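Long-range contacts in IMPACT family member YigZ (Escherichia coli, PDB 1VI7), which is of unknown cellular function, though it may bind guanyl ribonucleotides and hydrolyse ribonucleoside triphosphates: residues D51-C56 / D75-G80; F25-A30 / G122-A127; A58-A63 / G96-V101; A47-A52 / V101-Y106; A12-V17 / R129-Q134. All coordinates share one frame; numbering follows the deposited sequence.

Contact 1: D51-C56 / D75-G80; sequences DARHHC and DGEPAG
Cys-56 and Asp-75 bring the two loops together, with their CA atoms 5.7 Å apart, and from there the chains diverge without strand pairing. Asp-75 is held at two points. Its backbone O accepts a hydrogen bond from His-54 ND1 at 2.8 Å, and this donor lies in the carbonyl plane. Its carboxylate atom OD2 takes the backbone N of His-55 at 2.6 Å. That N-H arrives on the anti side, 33° out of the carboxylate plane. The side chain reaches it because Asp-75 CG is anti to its own backbone N (chi1 168°). Glu-77 lies over one face of the His-54 ring. Its CD sits 3.6 Å above the ring plane, shifted toward the rim, and the carboxylate and ring planes are 18° apart, stacked. Glu-77 CG also makes a CH-pi contact 4.0 Å from the ring centroid. The ring is therefore fixed both at an edge and on a face. Arg-53 NH2 stays 4.3 Å from Glu-77 OE1, beyond a salt bridge. That oxygen instead forms a salt bridge with Arg-104 and a hydrogen bond with the Tyr-120 hydroxyl. Cys-56 SG rests against Glu-77 CG at 4.1 Å. Arg-53 and His-54 face Arg-104 in a classic beta bulge, so this loop runs beside the C-terminal end of strand 98-105. Helix 113-128 also packs here, through Tyr-120 against His-54 and Cys-56 and Leu-116 against Glu-77.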
# COMPACT_ATOMS: atom_id res chain seq x y z
N ASP A 51 20.12 -16.53 -10.09
CA ASP A 51 20.10 -17.48 -11.18
C ASP A 51 18.84 -17.52 -12.02
O ASP A 51 18.74 -18.38 -12.91
CB ASP A 51 20.36 -18.91 -10.66
CG ASP A 51 21.85 -19.19 -10.56
OD1 ASP A 51 22.28 -19.61 -9.47
OD2 ASP A 51 22.56 -18.98 -11.56
N ALA A 52 17.85 -16.70 -11.69
CA ALA A 52 16.61 -16.65 -12.44
C ALA A 52 16.73 -15.51 -13.46
O ALA A 52 17.12 -14.39 -13.16
CB ALA A 52 15.41 -16.49 -11.54
N ARG A 53 16.38 -15.85 -14.69
CA ARG A 53 16.49 -14.98 -15.83
C ARG A 53 15.64 -13.73 -15.77
O ARG A 53 16.03 -12.68 -16.33
CB ARG A 53 16.18 -15.79 -17.10
CG ARG A 53 16.98 -15.31 -18.30
CD ARG A 53 16.59 -16.05 -19.54
NE ARG A 53 15.13 -16.03 -19.78
CZ ARG A 53 14.61 -16.81 -20.73
NH1 ARG A 53 15.41 -17.61 -21.45
NH2 ARG A 53 13.31 -16.79 -20.95
N HIS A 54 14.41 -13.83 -15.25
CA HIS A 54 13.50 -12.72 -15.20
C HIS A 54 12.84 -12.53 -13.85
O HIS A 54 12.79 -13.46 -13.02
CB HIS A 54 12.40 -12.84 -16.28
CG HIS A 54 12.92 -13.05 -17.67
ND1 HIS A 54 13.51 -12.06 -18.41
CD2 HIS A 54 13.02 -14.18 -18.41
CE1 HIS A 54 13.94 -12.57 -19.55
NE2 HIS A 54 13.65 -13.86 -19.58
N HIS A 55 12.49 -11.28 -13.54
CA HIS A 55 11.84 -10.88 -12.31
C HIS A 55 10.79 -9.78 -12.56
O HIS A 55 10.95 -8.62 -12.20
CB HIS A 55 12.83 -10.42 -11.24
CG HIS A 55 13.95 -11.37 -10.93
ND1 HIS A 55 15.08 -11.45 -11.74
CD2 HIS A 55 14.10 -12.35 -10.01
CE1 HIS A 55 15.88 -12.40 -11.30
NE2 HIS A 55 15.31 -12.96 -10.25
N CYS A 56 9.69 -10.14 -13.18
CA CYS A 56 8.58 -9.27 -13.54
C CYS A 56 7.78 -8.77 -12.35
O CYS A 56 7.62 -9.44 -11.32
CB CYS A 56 7.72 -9.99 -14.57
SG CYS A 56 8.68 -11.08 -15.69
N ASP A 75 10.90 -6.67 -17.52
CA ASP A 75 12.27 -7.12 -17.25
C ASP A 75 12.69 -8.16 -18.28
O ASP A 75 12.91 -9.34 -17.97
CB ASP A 75 12.41 -7.58 -15.82
CG ASP A 75 13.67 -8.33 -15.47
OD1 ASP A 75 14.76 -7.72 -15.46
OD2 ASP A 75 13.55 -9.56 -15.24
N GLY A 76 12.70 -7.73 -19.55
CA GLY A 76 13.18 -8.59 -20.61
C GLY A 76 12.20 -9.53 -21.24
O GLY A 76 12.54 -10.10 -22.31
N GLU A 77 11.03 -9.75 -20.65
CA GLU A 77 10.03 -10.62 -21.31
C GLU A 77 9.31 -9.75 -22.34
O GLU A 77 9.21 -8.52 -22.18
CB GLU A 77 9.10 -11.24 -20.31
CG GLU A 77 9.53 -12.40 -19.46
CD GLU A 77 9.93 -13.66 -20.18
OE1 GLU A 77 9.82 -14.76 -19.60
OE2 GLU A 77 10.39 -13.55 -21.35
N PRO A 78 8.85 -10.33 -23.43
CA PRO A 78 8.21 -9.59 -24.51
C PRO A 78 7.18 -8.61 -24.03
O PRO A 78 6.22 -8.97 -23.35
CB PRO A 78 7.64 -10.65 -25.41
CG PRO A 78 7.89 -11.97 -24.79
CD PRO A 78 8.94 -11.78 -23.73
N ALA A 79 7.25 -7.37 -24.46
CA ALA A 79 6.35 -6.30 -24.07
C ALA A 79 4.90 -6.73 -23.91
O ALA A 79 4.39 -7.49 -24.73
CB ALA A 79 6.45 -5.14 -25.05
N GLY A 80 4.24 -6.25 -22.87
CA GLY A 80 2.88 -6.47 -22.50
C GLY A 80 2.50 -7.92 -22.20
O GLY A 80 1.30 -8.25 -22.15

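Contact 2: F25-A30 / G122-A127; sequences FITMLA and GGVNQA
Three groups come near Gly-123 O. Ala-127 N bonds to it at 3.3 Å, Gln-126 N makes a second, weak bond, and the methyl CG2 of Thr-27 lies 3.8 Å from this O. The two bonds belong to the helix; strand and helix meet by packing. Thr-27 sits over the backbone of Gly-123, with Thr-27 OG1 3.4 Å from Gly-123 C. A side chain at Gly-123 would point toward Thr-27, which probably favours glycine here. Thr-27 CG2 is anti to the backbone N and reaches between neighbouring turns. It touches Val-124 CG2 at 4.1 Å and Ala-127 CB at 4.0 Å. One step along this face of the strand, Leu-29 straddles the same alanine. Its CD1 is 3.4 Å and its CD2 3.9 Å from Ala-127 CB. Val-124 also turns to Met-86 and Leu-90 of helix 84-93, while Ala-127 leans on Val-16 of the neighbouring strand 14-20. The strand and helix axes approach to 8.1 Å and cross at -52°. Small residues on the inner side of helix 113-128 thus seat it on one face of the central antiparallel sheet, as in an alpha+beta domain.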
# COMPACT_ATOMS: atom_id res chain seq x y z
N PHE A 25 8.56 -20.73 -12.39
CA PHE A 25 7.91 -19.48 -12.04
C PHE A 25 7.44 -19.44 -10.59
O PHE A 25 6.49 -20.14 -10.20
CB PHE A 25 6.74 -19.22 -12.97
CG PHE A 25 7.00 -19.26 -14.44
CD1 PHE A 25 6.78 -20.42 -15.16
CD2 PHE A 25 7.39 -18.11 -15.13
CE1 PHE A 25 6.96 -20.46 -16.53
CE2 PHE A 25 7.59 -18.15 -16.48
CZ PHE A 25 7.37 -19.32 -17.19
N ILE A 26 7.98 -18.49 -9.83
CA ILE A 26 7.69 -18.29 -8.45
C ILE A 26 7.16 -16.89 -8.17
O ILE A 26 7.90 -15.94 -8.00
CB ILE A 26 8.90 -18.52 -7.53
N THR A 27 5.84 -16.83 -8.00
CA THR A 27 5.12 -15.62 -7.68
C THR A 27 5.19 -15.33 -6.19
O THR A 27 5.09 -16.28 -5.41
CB THR A 27 3.62 -15.74 -8.03
OG1 THR A 27 3.54 -16.29 -9.35
CG2 THR A 27 2.98 -14.35 -8.01
N MET A 28 5.42 -14.09 -5.83
CA MET A 28 5.53 -13.68 -4.44
C MET A 28 4.78 -12.37 -4.24
O MET A 28 4.95 -11.40 -4.98
CB MET A 28 7.00 -13.55 -4.03
CG MET A 28 7.78 -14.86 -4.12
SD MET A 28 9.57 -14.65 -3.90
CE MET A 28 9.57 -13.78 -2.32
N LEU A 29 3.75 -12.42 -3.42
CA LEU A 29 2.91 -11.29 -3.04
C LEU A 29 3.37 -10.77 -1.67
O LEU A 29 4.12 -11.51 -1.02
CB LEU A 29 1.44 -11.76 -2.88
CG LEU A 29 0.55 -11.66 -4.10
CD1 LEU A 29 1.19 -12.34 -5.28
CD2 LEU A 29 -0.85 -12.20 -3.84
N ALA A 30 2.87 -9.64 -1.23
CA ALA A 30 3.25 -9.05 0.05
C ALA A 30 2.61 -7.69 0.25
O ALA A 30 2.30 -7.03 -0.74
CB ALA A 30 4.78 -8.84 0.02
N GLY A 122 -1.62 -15.59 -14.72
CA GLY A 122 -2.00 -16.77 -13.98
C GLY A 122 -1.27 -16.97 -12.68
O GLY A 122 -1.79 -17.58 -11.74
N GLY A 123 0.03 -16.67 -12.66
CA GLY A 123 0.86 -16.79 -11.47
C GLY A 123 0.30 -15.87 -10.38
O GLY A 123 -0.01 -16.36 -9.29
N VAL A 124 0.01 -14.62 -10.75
CA VAL A 124 -0.56 -13.70 -9.75
C VAL A 124 -1.96 -14.17 -9.36
O VAL A 124 -2.30 -14.19 -8.16
CB VAL A 124 -0.52 -12.25 -10.19
CG1 VAL A 124 -1.05 -11.27 -9.17
CG2 VAL A 124 0.93 -11.89 -10.50
N ASN A 125 -2.64 -14.82 -10.31
CA ASN A 125 -3.94 -15.36 -10.02
C ASN A 125 -3.94 -16.44 -8.95
O ASN A 125 -4.83 -16.48 -8.10
CB ASN A 125 -4.54 -15.93 -11.33
CG ASN A 125 -5.99 -16.32 -11.11
OD1 ASN A 125 -6.24 -17.40 -10.59
ND2 ASN A 125 -6.88 -15.38 -11.40
N GLN A 126 -2.98 -17.35 -8.98
CA GLN A 126 -2.95 -18.47 -8.05
C GLN A 126 -2.65 -18.01 -6.63
O GLN A 126 -3.20 -18.50 -5.65
CB GLN A 126 -1.90 -19.49 -8.48
CG GLN A 126 -2.21 -20.23 -9.76
CD GLN A 126 -3.64 -20.78 -9.73
OE1 GLN A 126 -4.38 -20.56 -10.69
NE2 GLN A 126 -4.01 -21.32 -8.58
N ALA A 127 -1.67 -17.12 -6.56
CA ALA A 127 -1.16 -16.56 -5.32
C ALA A 127 -2.30 -15.85 -4.57
O ALA A 127 -2.50 -15.97 -3.38
CB ALA A 127 -0.08 -15.52 -5.65

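Contact 3: A58-A63 / G96-V101; sequences AWVAGA and GEITAV
Ala-58 and Ala-100 form a hydrogen-bonded antiparallel pair, as do Val-60 and Ile-98. Three of the four backbone bonds are sound. Ala-100 N reaches Ala-58 O at 2.7 Å, Val-60 N reaches Ile-98 O at 3.1 Å, and Ile-98 N returns to Val-60 O at 3.1 Å. The fourth, Ala-58 N to Ala-100 O, is weak. Trp-59 and Thr-99 form the non-hydrogen-bonded pair between them. Two CA-H...O contacts add to the backbone grip, from Thr-99 CA to Ala-58 O at 3.4 Å and from Trp-59 CA to Ile-98 O at 3.3 Å.

Apolar contact is modest. Val-60 CG1 meets Ile-98 CG2 at 4.2 Å, and both residues project to the same face as Ala-58 and Ala-100. Trp-59 and Thr-99 lie side by side on the other face. Trp-59 CG stands between its backbone N and carbonyl carbon (chi1 67°), and the indole leads away from the partner strand, toward Val-35 and Ala-38 of helix 34-48.

Polar side chains find their partners beyond the pair. Thr-99 OG1 bonds to Thr-32 OG1, and Glu-97 OE2 bonds to His-31. A valine replacing Thr-99 would probably leave the Thr-32 hydroxyl without this mate.

Past the strands, Gly-62 and Gly-96 run very close, in a geometry that is doubtful at this resolution. Strands 57-60 and 98-105 are neighbours within a five-stranded antiparallel sheet. Helix 34-48 covers the face bearing Trp-59, and helix 84-93 meets Ala-58 on the other, a sheet with helices on both faces.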
# COMPACT_ATOMS: atom_id res chain seq x y z
N ALA A 58 4.62 -5.77 -10.60
CA ALA A 58 3.33 -5.10 -10.76
C ALA A 58 2.82 -4.69 -9.38
O ALA A 58 3.15 -5.45 -8.44
CB ALA A 58 2.32 -6.08 -11.36
N TRP A 59 2.07 -3.61 -9.25
CA TRP A 59 1.59 -3.21 -7.93
C TRP A 59 0.43 -2.23 -8.03
O TRP A 59 0.14 -1.77 -9.14
CB TRP A 59 2.72 -2.64 -7.10
CG TRP A 59 3.31 -1.34 -7.54
CD1 TRP A 59 2.76 -0.09 -7.37
CD2 TRP A 59 4.57 -1.11 -8.19
NE1 TRP A 59 3.58 0.87 -7.90
CE2 TRP A 59 4.69 0.27 -8.41
CE3 TRP A 59 5.59 -1.96 -8.62
CZ2 TRP A 59 5.80 0.85 -9.03
CZ3 TRP A 59 6.69 -1.39 -9.24
CH2 TRP A 59 6.80 -0.00 -9.42
N VAL A 60 -0.21 -1.95 -6.95
CA VAL A 60 -1.32 -0.96 -6.77
C VAL A 60 -0.99 -0.39 -5.41
O VAL A 60 -0.61 -1.25 -4.58
CB VAL A 60 -2.61 -1.81 -6.71
CG1 VAL A 60 -3.25 -1.78 -5.33
CG2 VAL A 60 -3.64 -1.53 -7.74
N ALA A 61 -1.06 0.89 -5.15
CA ALA A 61 -0.67 1.24 -3.72
C ALA A 61 -1.94 1.63 -2.98
O ALA A 61 -2.01 2.42 -2.08
CB ALA A 61 0.46 2.13 -3.60
N GLY A 62 -2.94 0.89 -3.43
CA GLY A 62 -4.26 0.88 -3.05
C GLY A 62 -4.79 2.15 -2.43
O GLY A 62 -4.41 2.67 -1.44
N ALA A 63 -5.86 2.56 -3.08
CA ALA A 63 -6.77 3.58 -2.73
C ALA A 63 -8.21 3.03 -2.75
O ALA A 63 -9.10 3.78 -2.34
CB ALA A 63 -6.72 4.80 -3.57
N GLY A 96 -6.12 -3.19 -1.98
CA GLY A 96 -5.20 -2.07 -2.06
C GLY A 96 -3.84 -2.38 -1.50
O GLY A 96 -3.61 -3.40 -0.85
N GLU A 97 -2.82 -1.58 -1.87
CA GLU A 97 -1.54 -1.69 -1.20
C GLU A 97 -0.87 -3.03 -1.32
O GLU A 97 -0.33 -3.57 -0.34
CB GLU A 97 -1.73 -1.39 0.30
CG GLU A 97 -2.38 -0.08 0.65
CD GLU A 97 -2.44 0.21 2.13
OE1 GLU A 97 -3.18 1.15 2.50
OE2 GLU A 97 -1.78 -0.51 2.92
N ILE A 98 -0.71 -3.54 -2.54
CA ILE A 98 -0.05 -4.84 -2.72
C ILE A 98 0.84 -4.80 -3.95
O ILE A 98 0.48 -4.17 -4.93
CB ILE A 98 -1.11 -5.95 -2.85
CG1 ILE A 98 -0.52 -7.29 -3.21
CG2 ILE A 98 -2.16 -5.52 -3.84
CD1 ILE A 98 -1.47 -8.47 -3.10
N THR A 99 1.86 -5.63 -3.96
CA THR A 99 2.82 -5.69 -5.05
C THR A 99 3.09 -7.14 -5.38
O THR A 99 2.96 -7.97 -4.47
CB THR A 99 4.11 -4.97 -4.57
OG1 THR A 99 3.89 -3.55 -4.60
CG2 THR A 99 5.31 -5.31 -5.41
N ALA A 100 3.46 -7.45 -6.62
CA ALA A 100 3.70 -8.87 -6.93
C ALA A 100 4.96 -9.04 -7.77
O ALA A 100 5.37 -8.10 -8.45
CB ALA A 100 2.49 -9.45 -7.67
N VAL A 101 5.66 -10.16 -7.58
CA VAL A 101 6.82 -10.46 -8.35
C VAL A 101 6.86 -11.88 -8.89
O VAL A 101 6.89 -12.87 -8.16
CB VAL A 101 8.15 -10.23 -7.62
CG1 VAL A 101 9.30 -10.79 -8.47
CG2 VAL A 101 8.40 -8.75 -7.36

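Contact 4: A47-A52 / V101-Y106; sequences AEHPDA and VVVRYY
His-49 meets both Val-103 and Tyr-105. Its CG is anti to the carbonyl carbon (chi1 -46°), which drops the ring toward the strand. At the ring edge, ND1 and Tyr-105 OH are hydrogen-bonded at 2.7 Å, and either could be the donor. The oxygen lies in the imidazole plane. The two rings meet rim to rim, with planes at 73°. Over one face of the imidazole comes Val-103 CG1, a CH-pi contact 4.2 Å from the centroid. The backbone O of His-49 is taken by His-55 NE2, which ties the two ends of this turn together.

The turn leads out of helix 34-48 and lies against the end of strand 98-105 in the five-stranded antiparallel sheet.

Asp-51 lies at the margin. Its CB is 3.9 Å from Tyr-105 CE1. A water makes weak bonds to both Asp-51 O and Tyr-106 N.

Ala-52 is buried. Its CB sits squarely over the centre of the Tyr-105 ring, 3.5 Å from the centroid. A leucine in place of Tyr-105 would probably leave His-49 ND1 without its hydroxyl partner and Ala-52 without the flat face beneath its methyl. The same Ala-52 CB also lies 3.5 Å from Val-103 CG1, so Val-103 CG1 touches both the alanine methyl and the imidazole.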
# COMPACT_ATOMS: atom_id res chain seq x y z
N ALA A 47 17.71 -10.47 -5.28
CA ALA A 47 18.83 -10.96 -4.47
C ALA A 47 18.73 -12.47 -4.26
O ALA A 47 19.55 -13.26 -4.73
CB ALA A 47 18.78 -10.27 -3.10
N GLU A 48 17.61 -12.86 -3.66
CA GLU A 48 17.32 -14.25 -3.38
C GLU A 48 17.41 -15.17 -4.57
O GLU A 48 17.73 -16.36 -4.40
CB GLU A 48 15.96 -14.34 -2.68
CG GLU A 48 15.87 -15.53 -1.73
CD GLU A 48 14.47 -16.11 -1.80
OE1 GLU A 48 14.35 -17.33 -1.98
OE2 GLU A 48 13.52 -15.31 -1.70
N HIS A 49 17.08 -14.72 -5.79
CA HIS A 49 17.18 -15.57 -6.97
C HIS A 49 18.00 -14.91 -8.08
O HIS A 49 17.43 -14.22 -8.95
CB HIS A 49 15.81 -15.95 -7.53
CG HIS A 49 14.79 -16.40 -6.53
ND1 HIS A 49 14.43 -17.73 -6.38
CD2 HIS A 49 14.06 -15.70 -5.63
CE1 HIS A 49 13.54 -17.82 -5.41
NE2 HIS A 49 13.30 -16.60 -4.94
N PRO A 50 19.31 -14.93 -7.96
CA PRO A 50 20.18 -14.37 -8.99
C PRO A 50 20.15 -15.21 -10.26
O PRO A 50 20.04 -14.73 -11.38
CB PRO A 50 21.55 -14.38 -8.36
CG PRO A 50 21.46 -15.10 -7.08
CD PRO A 50 20.08 -15.70 -6.97
N ASP A 51 20.12 -16.53 -10.09
CA ASP A 51 20.10 -17.48 -11.18
C ASP A 51 18.84 -17.52 -12.02
O ASP A 51 18.74 -18.38 -12.91
CB ASP A 51 20.36 -18.91 -10.66
CG ASP A 51 21.85 -19.19 -10.56
OD1 ASP A 51 22.28 -19.61 -9.47
OD2 ASP A 51 22.56 -18.98 -11.56
N ALA A 52 17.85 -16.70 -11.69
CA ALA A 52 16.61 -16.65 -12.44
C ALA A 52 16.73 -15.51 -13.46
O ALA A 52 17.12 -14.39 -13.16
CB ALA A 52 15.41 -16.49 -11.54
N VAL A 101 5.66 -10.16 -7.58
CA VAL A 101 6.82 -10.46 -8.35
C VAL A 101 6.86 -11.88 -8.89
O VAL A 101 6.89 -12.87 -8.16
CB VAL A 101 8.15 -10.23 -7.62
CG1 VAL A 101 9.30 -10.79 -8.47
CG2 VAL A 101 8.40 -8.75 -7.36
N VAL A 102 6.93 -11.99 -10.23
CA VAL A 102 7.10 -13.37 -10.75
C VAL A 102 8.59 -13.54 -11.01
O VAL A 102 9.27 -12.49 -11.07
CB VAL A 102 6.16 -13.66 -11.89
CG1 VAL A 102 6.10 -15.15 -12.21
CG2 VAL A 102 4.74 -13.20 -11.53
N VAL A 103 9.19 -14.68 -10.72
CA VAL A 103 10.63 -14.90 -10.84
C VAL A 103 10.86 -15.99 -11.88
O VAL A 103 10.35 -17.11 -11.73
CB VAL A 103 11.23 -15.26 -9.48
CG1 VAL A 103 12.64 -15.84 -9.57
CG2 VAL A 103 11.28 -13.99 -8.60
N ARG A 104 11.55 -15.69 -13.00
CA ARG A 104 11.64 -16.76 -13.97
C ARG A 104 12.99 -17.43 -14.11
O ARG A 104 14.01 -16.84 -14.41
CB ARG A 104 11.05 -16.40 -15.33
CG ARG A 104 10.79 -17.69 -16.16
CD ARG A 104 10.70 -17.37 -17.62
NE ARG A 104 10.45 -18.52 -18.49
CZ ARG A 104 10.35 -18.32 -19.82
NH1 ARG A 104 10.49 -17.08 -20.29
NH2 ARG A 104 10.13 -19.32 -20.64
N TYR A 105 12.96 -18.74 -13.95
CA TYR A 105 14.10 -19.61 -14.16
C TYR A 105 13.84 -20.35 -15.50
O TYR A 105 12.92 -21.16 -15.56
CB TYR A 105 14.23 -20.61 -13.03
CG TYR A 105 14.77 -20.14 -11.70
CD1 TYR A 105 16.14 -20.14 -11.42
CD2 TYR A 105 13.91 -19.78 -10.66
CE1 TYR A 105 16.62 -19.73 -10.20
CE2 TYR A 105 14.39 -19.38 -9.42
CZ TYR A 105 15.74 -19.34 -9.20
OH TYR A 105 16.24 -18.94 -7.98
N TYR A 106 14.51 -19.94 -16.57
CA TYR A 106 14.32 -20.56 -17.88
C TYR A 106 14.65 -22.05 -17.84
O TYR A 106 15.70 -22.45 -17.34
CB TYR A 106 15.16 -19.88 -18.95
CG TYR A 106 14.99 -20.40 -20.36
CD1 TYR A 106 13.74 -20.41 -20.97
CD2 TYR A 106 16.07 -20.83 -21.12
CE1 TYR A 106 13.58 -20.87 -22.26
CE2 TYR A 106 15.92 -21.28 -22.42
CZ TYR A 106 14.67 -21.28 -22.99
OH TYR A 106 14.47 -21.71 -24.28
O HOH W 1 16.93 -19.35 -15.55

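Contact 5: A12-V17 / R129-Q134; sequences APVTVV and RQLTTQ
Val-14 and Leu-131 make the close part of this contact. It lies where the edge strand 14-20 of the five-stranded antiparallel sheet passes the link between helix 113-128 and strand 133-136. The two segments are not paired as strands. Each bonds through its backbone elsewhere, Val-14 to Leu-29 in the sheet, and Thr-132 to Ala-11 beside the two-stranded sheet of 7-10 and 133-136. What joins them is apolar contact.

Val-14 is buried and directs its side chain at the link. Its CG2 is anti to the carbonyl carbon and lies 3.7 Å from Leu-131 CA. The same methyl is 3.8 Å from Leu-131 CD1, and the two side chains cross at about a right angle. Leu-131 CG is anti to the backbone N (chi1 178°). From there CD1 also reaches Ala-12 O, at 3.5 Å, a contact of a methyl with a carbonyl and not a bond. Further in, Val-14 rests on Ala-127 of helix 113-128, and Leu-131 touches Pro-10 and Ile-98. The pair thus joins the sheet edge to the segment that follows helix 113-128.

The outer side is looser. Gln-130 is exposed, but much of its surface is covered here. Its backbone O is 4.0 Å from Val-14 CG2, and its CB is 4.4 Å from Val-14 CG1. Thr-132 is exposed as well, at the other end of the contact. Ala-12 lies across from it, and there the side chains meet through a single pair, Ala-12 CB and Thr-132 OG1, 4.0 Å apart.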
# COMPACT_ATOMS: atom_id res chain seq x y z
N ALA A 12 -0.60 -10.83 5.20
CA ALA A 12 0.55 -11.72 5.23
C ALA A 12 1.00 -11.93 3.78
O ALA A 12 0.18 -11.80 2.87
CB ALA A 12 0.29 -13.05 5.88
N PRO A 13 2.29 -12.13 3.63
CA PRO A 13 2.89 -12.34 2.32
C PRO A 13 2.49 -13.71 1.80
O PRO A 13 1.98 -14.51 2.58
CB PRO A 13 4.39 -12.29 2.62
CG PRO A 13 4.51 -12.82 4.01
CD PRO A 13 3.27 -12.34 4.72
N VAL A 14 2.61 -13.91 0.50
CA VAL A 14 2.27 -15.16 -0.14
C VAL A 14 3.38 -15.49 -1.15
O VAL A 14 3.87 -14.60 -1.85
CB VAL A 14 0.97 -15.10 -0.95
CG1 VAL A 14 0.69 -16.40 -1.68
CG2 VAL A 14 -0.22 -14.67 -0.14
N THR A 15 3.64 -16.78 -1.28
CA THR A 15 4.67 -17.22 -2.20
C THR A 15 4.20 -18.49 -2.85
O THR A 15 3.83 -19.42 -2.13
CB THR A 15 5.98 -17.44 -1.42
OG1 THR A 15 6.97 -18.05 -2.24
CG2 THR A 15 5.73 -18.34 -0.22
N VAL A 16 4.04 -18.53 -4.17
CA VAL A 16 3.65 -19.82 -4.77
C VAL A 16 4.56 -20.07 -5.96
O VAL A 16 5.20 -19.10 -6.43
CB VAL A 16 2.18 -20.02 -4.94
CG1 VAL A 16 1.40 -18.75 -5.20
CG2 VAL A 16 1.84 -21.06 -6.03
N VAL A 17 4.80 -21.32 -6.29
CA VAL A 17 5.70 -21.73 -7.36
C VAL A 17 4.96 -22.60 -8.38
O VAL A 17 3.97 -23.24 -8.02
CB VAL A 17 6.88 -22.53 -6.75
CG1 VAL A 17 7.41 -23.61 -7.68
CG2 VAL A 17 7.98 -21.57 -6.32
N ARG A 129 -5.37 -16.50 -4.76
CA ARG A 129 -6.28 -17.45 -4.14
C ARG A 129 -5.81 -17.77 -2.72
O ARG A 129 -6.57 -18.40 -1.97
CB ARG A 129 -6.42 -18.74 -4.92
CG ARG A 129 -7.18 -18.79 -6.19
CD ARG A 129 -6.88 -20.08 -6.96
NE ARG A 129 -7.13 -19.91 -8.39
CZ ARG A 129 -8.33 -19.77 -8.93
NH1 ARG A 129 -8.47 -19.59 -10.25
NH2 ARG A 129 -9.43 -19.84 -8.17
N GLN A 130 -4.57 -17.56 -2.36
CA GLN A 130 -4.14 -17.87 -0.99
C GLN A 130 -3.87 -16.63 -0.15
O GLN A 130 -3.39 -16.75 0.98
CB GLN A 130 -2.91 -18.79 -1.03
CG GLN A 130 -3.07 -19.94 -1.98
CD GLN A 130 -1.93 -20.92 -2.12
OE1 GLN A 130 -1.84 -21.57 -3.18
NE2 GLN A 130 -1.08 -21.06 -1.10
N LEU A 131 -4.16 -15.43 -0.64
CA LEU A 131 -3.91 -14.21 0.08
C LEU A 131 -4.95 -13.97 1.17
O LEU A 131 -6.18 -14.07 0.96
CB LEU A 131 -3.89 -13.00 -0.90
CG LEU A 131 -3.67 -11.63 -0.27
CD1 LEU A 131 -2.29 -11.56 0.37
CD2 LEU A 131 -3.84 -10.48 -1.22
N THR A 132 -4.46 -13.72 2.37
CA THR A 132 -5.32 -13.40 3.52
C THR A 132 -5.36 -11.89 3.67
O THR A 132 -4.32 -11.25 3.44
CB THR A 132 -4.80 -14.07 4.80
OG1 THR A 132 -3.61 -13.44 5.31
CG2 THR A 132 -4.49 -15.54 4.49
N THR A 133 -6.50 -11.30 4.00
CA THR A 133 -6.59 -9.86 4.05
C THR A 133 -7.05 -9.26 5.35
O THR A 133 -7.27 -9.94 6.34
CB THR A 133 -7.54 -9.38 2.91
OG1 THR A 133 -8.69 -10.23 2.87
CG2 THR A 133 -6.86 -9.41 1.55
N GLN A 134 -7.16 -7.93 5.39
CA GLN A 134 -7.66 -7.19 6.54
C GLN A 134 -8.16 -5.80 6.15
O GLN A 134 -7.47 -5.10 5.40
CB GLN A 134 -6.62 -7.05 7.64
CG GLN A 134 -5.22 -6.77 7.17
CD GLN A 134 -4.29 -6.38 8.31
OE1 GLN A 134 -3.41 -7.14 8.72
NE2 GLN A 134 -4.52 -5.17 8.81

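Overall arrangement
From the N terminus, contact 5 opens first, at strand 14-20, and closes the widest loop when the chain returns after helix 113-128. Contact 2 lies within that loop and seats helix 113-128 on strand 23-31. Within it again comes contact 4, joining the loop after helix 34-48 to strand 98-105. Contact 1 starts from the same stretch, sharing Asp-51 and Ala-52, but closes early, at the loop after strand 71-73. Contact 3 lies inside contact 4 and crosses contact 1, since their segments alternate. Contacts 2, 3, 4 and 5 all reach the five-stranded sheet. Arg-104 in contact 4 joins contact 1 by a salt bridge to Glu-77.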